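Local coordinates for protein sensor histidine kinase (Pseudomonas syringae pv. tomato, PDB 3CIT) that is a putative two-component sensor kinase, probably active in phosphorelay signalling and dimerisation, represented here by its GAF domain alone, at residues D47-L51 / T62-S68; M32-V36 / L141-L145. All blocks are in the same frame, centred on the assembly; numbering follows the deposited sequence.

Contact 1: residues D47-L51 / T62-S68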
loop_
_atom_site.group_PDB
_atom_site.type_symbol
_atom_site.label_atom_id
_atom_site.label_comp_id
_atom_site.label_asym_id
_atom_site.label_seq_id
_atom_site.Cartn_x
_atom_site.Cartn_y
_atom_site.Cartn_z
ATOM N N ASP A 47 -0.074 -1.695 -24.229
ATOM C CA ASP A 47 0.503 -2.408 -25.369
ATOM C C ASP A 47 1.989 -2.702 -25.314
ATOM O O ASP A 47 2.494 -3.356 -26.218
ATOM C CB ASP A 47 0.098 -1.779 -26.724
ATOM C CG ASP A 47 0.566 -0.352 -26.919
ATOM O OD1 ASP A 47 1.252 0.254 -26.049
ATOM O OD2 ASP A 47 0.268 0.194 -28.014
ATOM N N HIS A 48 2.675 -2.257 -24.252
ATOM C CA HIS A 48 4.107 -2.528 -24.061
ATOM C C HIS A 48 4.384 -2.855 -22.607
ATOM O O HIS A 48 3.646 -2.439 -21.712
ATOM C CB HIS A 48 4.966 -1.310 -24.437
ATOM C CG HIS A 48 5.019 -1.018 -25.901
ATOM N ND1 HIS A 48 3.997 -0.387 -26.572
ATOM C CD2 HIS A 48 5.985 -1.252 -26.823
ATOM C CE1 HIS A 48 4.316 -0.280 -27.853
ATOM N NE2 HIS A 48 5.508 -0.817 -28.036
ATOM N N GLY A 49 5.480 -3.564 -22.375
ATOM C CA GLY A 49 5.918 -3.796 -21.026
ATOM C C GLY A 49 7.275 -4.419 -20.978
ATOM O O GLY A 49 7.775 -4.990 -21.964
ATOM N N LEU A 50 7.913 -4.271 -19.840
ATOM C CA LEU A 50 9.107 -5.027 -19.584
ATOM C C LEU A 50 9.215 -5.362 -18.097
ATOM O O LEU A 50 8.487 -4.825 -17.255
ATOM C CB LEU A 50 10.330 -4.287 -20.152
ATOM C CG LEU A 50 10.630 -2.875 -19.720
ATOM C CD1 LEU A 50 11.152 -2.883 -18.316
ATOM C CD2 LEU A 50 11.647 -2.204 -20.671
ATOM N N LEU A 51 10.120 -6.279 -17.807
ATOM C CA LEU A 51 10.500 -6.609 -16.451
ATOM C C LEU A 51 11.985 -6.286 -16.259
ATOM O O LEU A 51 12.837 -6.677 -17.068
ATOM C CB LEU A 51 10.229 -8.083 -16.184
ATOM C CG LEU A 51 10.523 -8.566 -14.778
ATOM C CD1 LEU A 51 9.593 -7.851 -13.705
ATOM C CD2 LEU A 51 10.348 -10.082 -14.727
ATOM N N THR A 62 17.076 -6.376 -18.198
ATOM C CA THR A 62 15.721 -6.494 -18.728
ATOM C C THR A 62 15.473 -7.976 -18.962
ATOM O O THR A 62 16.119 -8.592 -19.795
ATOM C CB THR A 62 15.595 -5.686 -20.038
ATOM O OG1 THR A 62 15.832 -4.304 -19.750
ATOM C CG2 THR A 62 14.228 -5.870 -20.689
ATOM N N THR A 63 14.579 -8.574 -18.190
ATOM C CA THR A 63 14.426 -10.013 -18.192
ATOM C C THR A 63 13.225 -10.540 -18.968
ATOM O O THR A 63 13.077 -11.760 -19.140
ATOM C CB THR A 63 14.381 -10.564 -16.755
ATOM O OG1 THR A 63 13.248 -10.037 -16.081
ATOM C CG2 THR A 63 15.689 -10.261 -15.982
ATOM N N ALA A 64 12.350 -9.645 -19.409
ATOM C CA ALA A 64 11.181 -9.978 -20.230
ATOM C C ALA A 64 10.712 -8.704 -20.920
ATOM O O ALA A 64 10.929 -7.609 -20.406
ATOM C CB ALA A 64 10.066 -10.566 -19.403
ATOM N N ARG A 65 10.132 -8.855 -22.107
ATOM C CA ARG A 65 9.624 -7.719 -22.881
ATOM C C ARG A 65 8.334 -8.116 -23.537
ATOM O O ARG A 65 8.137 -9.278 -23.888
ATOM C CB ARG A 65 10.597 -7.330 -23.997
ATOM C CG ARG A 65 11.870 -6.669 -23.558
ATOM C CD ARG A 65 12.780 -6.574 -24.771
ATOM N NE ARG A 65 14.084 -6.019 -24.449
ATOM C CZ ARG A 65 15.153 -6.717 -24.062
ATOM N NH1 ARG A 65 15.111 -8.033 -23.917
ATOM N NH2 ARG A 65 16.299 -6.069 -23.814
ATOM N N HIS A 66 7.494 -7.133 -23.755
ATOM C CA HIS A 66 6.257 -7.301 -24.459
ATOM C C HIS A 66 6.032 -6.063 -25.299
ATOM O O HIS A 66 6.190 -4.950 -24.805
ATOM C CB HIS A 66 5.097 -7.476 -23.476
ATOM C CG HIS A 66 3.768 -7.543 -24.150
ATOM N ND1 HIS A 66 3.348 -8.656 -24.840
ATOM C CD2 HIS A 66 2.805 -6.609 -24.313
ATOM C CE1 HIS A 66 2.161 -8.417 -25.367
ATOM N NE2 HIS A 66 1.815 -7.175 -25.075
ATOM N N GLY A 67 5.741 -6.233 -26.585
ATOM C CA GLY A 67 5.575 -5.083 -27.470
ATOM C C GLY A 67 6.880 -4.691 -28.143
ATOM O O GLY A 67 7.906 -5.340 -27.963
ATOM N N SER A 68 6.855 -3.629 -28.926
ATOM C CA SER A 68 7.999 -3.334 -29.769
ATOM C C SER A 68 9.230 -3.013 -28.940
ATOM O O SER A 68 9.202 -2.144 -28.075
ATOM C CB SER A 68 7.698 -2.209 -30.767
ATOM O OG SER A 68 7.416 -0.993 -30.131
#

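Contact 2: residues M32-V36 / L141-L145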
loop_
_atom_site.group_PDB
_atom_site.type_symbol
_atom_site.label_atom_id
_atom_site.label_comp_id
_atom_site.label_asym_id
_atom_site.label_seq_id
_atom_site.Cartn_x
_atom_site.Cartn_y
_atom_site.Cartn_z
HETATM N N MSE A 32 7.731 -17.909 -16.198
HETATM C CA MSE A 32 7.008 -17.085 -15.195
HETATM C C MSE A 32 6.995 -15.613 -15.575
HETATM O O MSE A 32 5.958 -14.943 -15.503
HETATM C CB MSE A 32 7.649 -17.172 -13.810
HETATM C CG MSE A 32 7.686 -18.538 -13.216
HETATM SE SE MSE A 32 8.116 -18.341 -11.331
HETATM C CE MSE A 32 9.783 -17.453 -11.358
ATOM N N ARG A 33 8.154 -15.115 -16.002
ATOM C CA ARG A 33 8.298 -13.703 -16.321
ATOM C C ARG A 33 7.438 -13.300 -17.521
ATOM O O ARG A 33 6.707 -12.332 -17.459
ATOM C CB ARG A 33 9.753 -13.384 -16.608
ATOM C CG ARG A 33 10.676 -13.577 -15.432
ATOM C CD ARG A 33 12.103 -13.337 -15.866
ATOM N NE ARG A 33 12.972 -13.210 -14.709
ATOM C CZ ARG A 33 13.916 -14.075 -14.380
ATOM N NH1 ARG A 33 14.157 -15.136 -15.134
ATOM N NH2 ARG A 33 14.626 -13.880 -13.270
ATOM N N LYS A 34 7.517 -14.068 -18.596
ATOM C CA LYS A 34 6.693 -13.811 -19.785
ATOM C C LYS A 34 5.210 -13.915 -19.497
ATOM O O LYS A 34 4.439 -13.143 -20.021
ATOM C CB LYS A 34 7.014 -14.793 -20.896
ATOM C CG LYS A 34 8.294 -14.523 -21.596
ATOM C CD LYS A 34 8.570 -15.650 -22.591
ATOM C CE LYS A 34 9.851 -15.424 -23.352
ATOM N NZ LYS A 34 10.337 -16.698 -23.935
ATOM N N CYS A 35 4.815 -14.865 -18.666
ATOM C CA CYS A 35 3.397 -15.075 -18.364
ATOM C C CYS A 35 2.822 -13.869 -17.631
ATOM O O CYS A 35 1.776 -13.342 -18.007
ATOM C CB CYS A 35 3.231 -16.338 -17.518
ATOM S SG CYS A 35 1.561 -16.673 -16.898
ATOM N N VAL A 36 3.510 -13.442 -16.581
ATOM C CA VAL A 36 3.034 -12.325 -15.792
ATOM C C VAL A 36 3.050 -11.058 -16.619
ATOM O O VAL A 36 2.091 -10.292 -16.595
ATOM C CB VAL A 36 3.827 -12.163 -14.470
ATOM C CG1 VAL A 36 3.504 -10.860 -13.779
ATOM C CG2 VAL A 36 3.556 -13.339 -13.548
ATOM N N LEU A 141 4.902 -12.943 -8.323
ATOM C CA LEU A 141 6.065 -13.160 -9.167
ATOM C C LEU A 141 7.401 -13.005 -8.378
ATOM O O LEU A 141 8.291 -13.857 -8.457
ATOM C CB LEU A 141 6.041 -12.214 -10.363
ATOM C CG LEU A 141 7.217 -12.389 -11.350
ATOM C CD1 LEU A 141 7.322 -13.817 -11.950
ATOM C CD2 LEU A 141 7.213 -11.251 -12.418
ATOM N N ALA A 142 7.540 -11.908 -7.663
ATOM C CA ALA A 142 8.735 -11.647 -6.878
ATOM C C ALA A 142 9.087 -12.778 -5.935
ATOM O O ALA A 142 10.248 -13.173 -5.855
ATOM C CB ALA A 142 8.614 -10.295 -6.091
ATOM N N ALA A 143 8.095 -13.294 -5.206
ATOM C CA ALA A 143 8.359 -14.331 -4.220
ATOM C C ALA A 143 8.970 -15.561 -4.870
ATOM O O ALA A 143 9.890 -16.193 -4.331
ATOM C CB ALA A 143 7.055 -14.712 -3.445
ATOM N N HIS A 144 8.430 -15.898 -6.029
ATOM C CA HIS A 144 8.843 -17.072 -6.785
ATOM C C HIS A 144 10.201 -16.883 -7.469
ATOM O O HIS A 144 11.022 -17.795 -7.476
ATOM C CB HIS A 144 7.744 -17.437 -7.799
ATOM C CG HIS A 144 6.495 -17.945 -7.147
ATOM N ND1 HIS A 144 6.491 -19.048 -6.313
ATOM C CD2 HIS A 144 5.219 -17.494 -7.177
ATOM C CE1 HIS A 144 5.271 -19.238 -5.844
ATOM N NE2 HIS A 144 4.478 -18.314 -6.360
ATOM N N LEU A 145 10.439 -15.702 -8.025
ATOM C CA LEU A 145 11.736 -15.381 -8.627
ATOM C C LEU A 145 12.833 -15.361 -7.561
ATOM O O LEU A 145 13.945 -15.846 -7.782
ATOM C CB LEU A 145 11.696 -14.045 -9.359
ATOM C CG LEU A 145 10.920 -13.987 -10.685
ATOM C CD1 LEU A 145 10.922 -12.563 -11.228
ATOM C CD2 LEU A 145 11.527 -14.992 -11.711
#

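Contact 1: residues D47-L51 / T62-S68
Strands 48-51 and 62-66 run antiparallel at 178°, 4.5 Å apart at their axes, and the backbones of Gly49 and His66 face each other as a hydrogen-bonded pair: Gly49 N donates to His66 O (2.9 Å) and His66 N to Gly49 O (2.8 Å). Toward the loop that joins the strands, Leu51 N bonds Ala64 O while Leu51 O accepts from Thr63 N, so one residue faces two, consistent with a classic beta bulge at Thr63. Beyond the other end of the paired strands, side chains take over. The His48 ring is bonded at both nitrogens. His48 ND1 donates to Asp47 OD1 (2.9 Å), which lies near the ring plane although the nitrogen comes from above the carboxylate plane. His48 NE2 and Ser68 OG share a hydrogen bond of 2.8 Å at the ring edge. Ser68 OG reaches it from between the backbone N and the carbonyl carbon (chi1 63°), at the N-cap position of helix 69-72. Asp47 OD2 in turn bonds Ser120 OG.

The two faces of the hairpin differ. Leu51 and Ala64 point to the side of helix 29-43, with Leu51 CB 4.1 Å from Ala64 CB. The Thr63 hydroxyl, bonded to Glu53, lies over the Leu51 branch, Thr63 OG1 being 3.2 Å from Leu51 CD2. On the side of Leu50 and Arg65, Thr62 CG2 sits 3.6 Å above the centre of the Arg65 guanidinium. The run of hydrogen bonds from Ser120, just past strand 111-119, through Asp47 and His48 to Ser68 fixes the rotation of a buried imidazole; the neighbouring carboxylate would probably polarise the ring.

Contact 2: residues M32-V36 / L141-L145
Leu141 meets Met32 and Val36 with both of its branches: Leu141 CD1 lies 3.9 Å from Met32 CB, and Leu141 CD2 lies 4.0 Å from Val36 CG1. The leucine leaves its helix beside the other segment rather than at it, and CG anti to the backbone N (chi1 -178°) brings both methyls over to 32-36. The two helical segments are nearly antiparallel (174°), but their axes stay 11.1 Å apart. Contact is made by side chains, with Leu141 CD1 also against the backbone at Met32 O; no hydrogen bond passes between the segments.

Met32, a selenomethionine in this crystal, reaches across to the other helix. Its chain runs out to Met32 SE, 3.7 Å from His144 CB, and crosses the histidine at about a right angle; the selenium lies oblique to the imidazole, 5.4 Å from the ring centroid.

Met32, Val36, Leu141 and Leu145 are buried and form the compact part; His144 and Arg33, partly exposed, mark its margins. Arg33 starts beside the interface, but its extended chain brings the guanidinium over to Leu145. One face of the group receives Leu145 CD2, 3.5 Å above the plane and displaced toward the rim, while Arg33 NE forms a salt bridge with Glu53. Farther round the same helix, Lys34 is exposed and Cys35 partly so, and neither touches 141-145.

This is antiparallel helix packing within the helical layer that lies against the sheet of the GAF domain. Leu24 of helix 3-26 covers Met32, Val36 and His144, so three helices meet here. From the sheet, Leu51 touches Arg33 and Leu141, and Leu104 of strand 98-105 packs against Leu145. Helix 128-156 also meets the second subunit: Ala143 packs on its Leu140, and Ala143 O accepts a hydrogen bond from its Asn147.

From the N terminus, helix 3-26 leads into helix 29-43, whose residues 32-36 form the first half of contact 2. The chain then enters strand 48-53 and turns back through 61-66, closing the short hairpin loop of contact 1. After helix 69-72 and the remaining strands, helix 128-156 brings residues 141-145 back to 32-36 and closes contact 2, within whose loop of over a hundred residues contact 1 is nested. Their centres are 13 Å apart and they touch directly: Thr63 OG1 packs 3.5 Å from Arg33 NE. Contact 1 thus forms one edge of the sheet, with 61-66 outermost, while contact 2 joins two of the helices on its helical face.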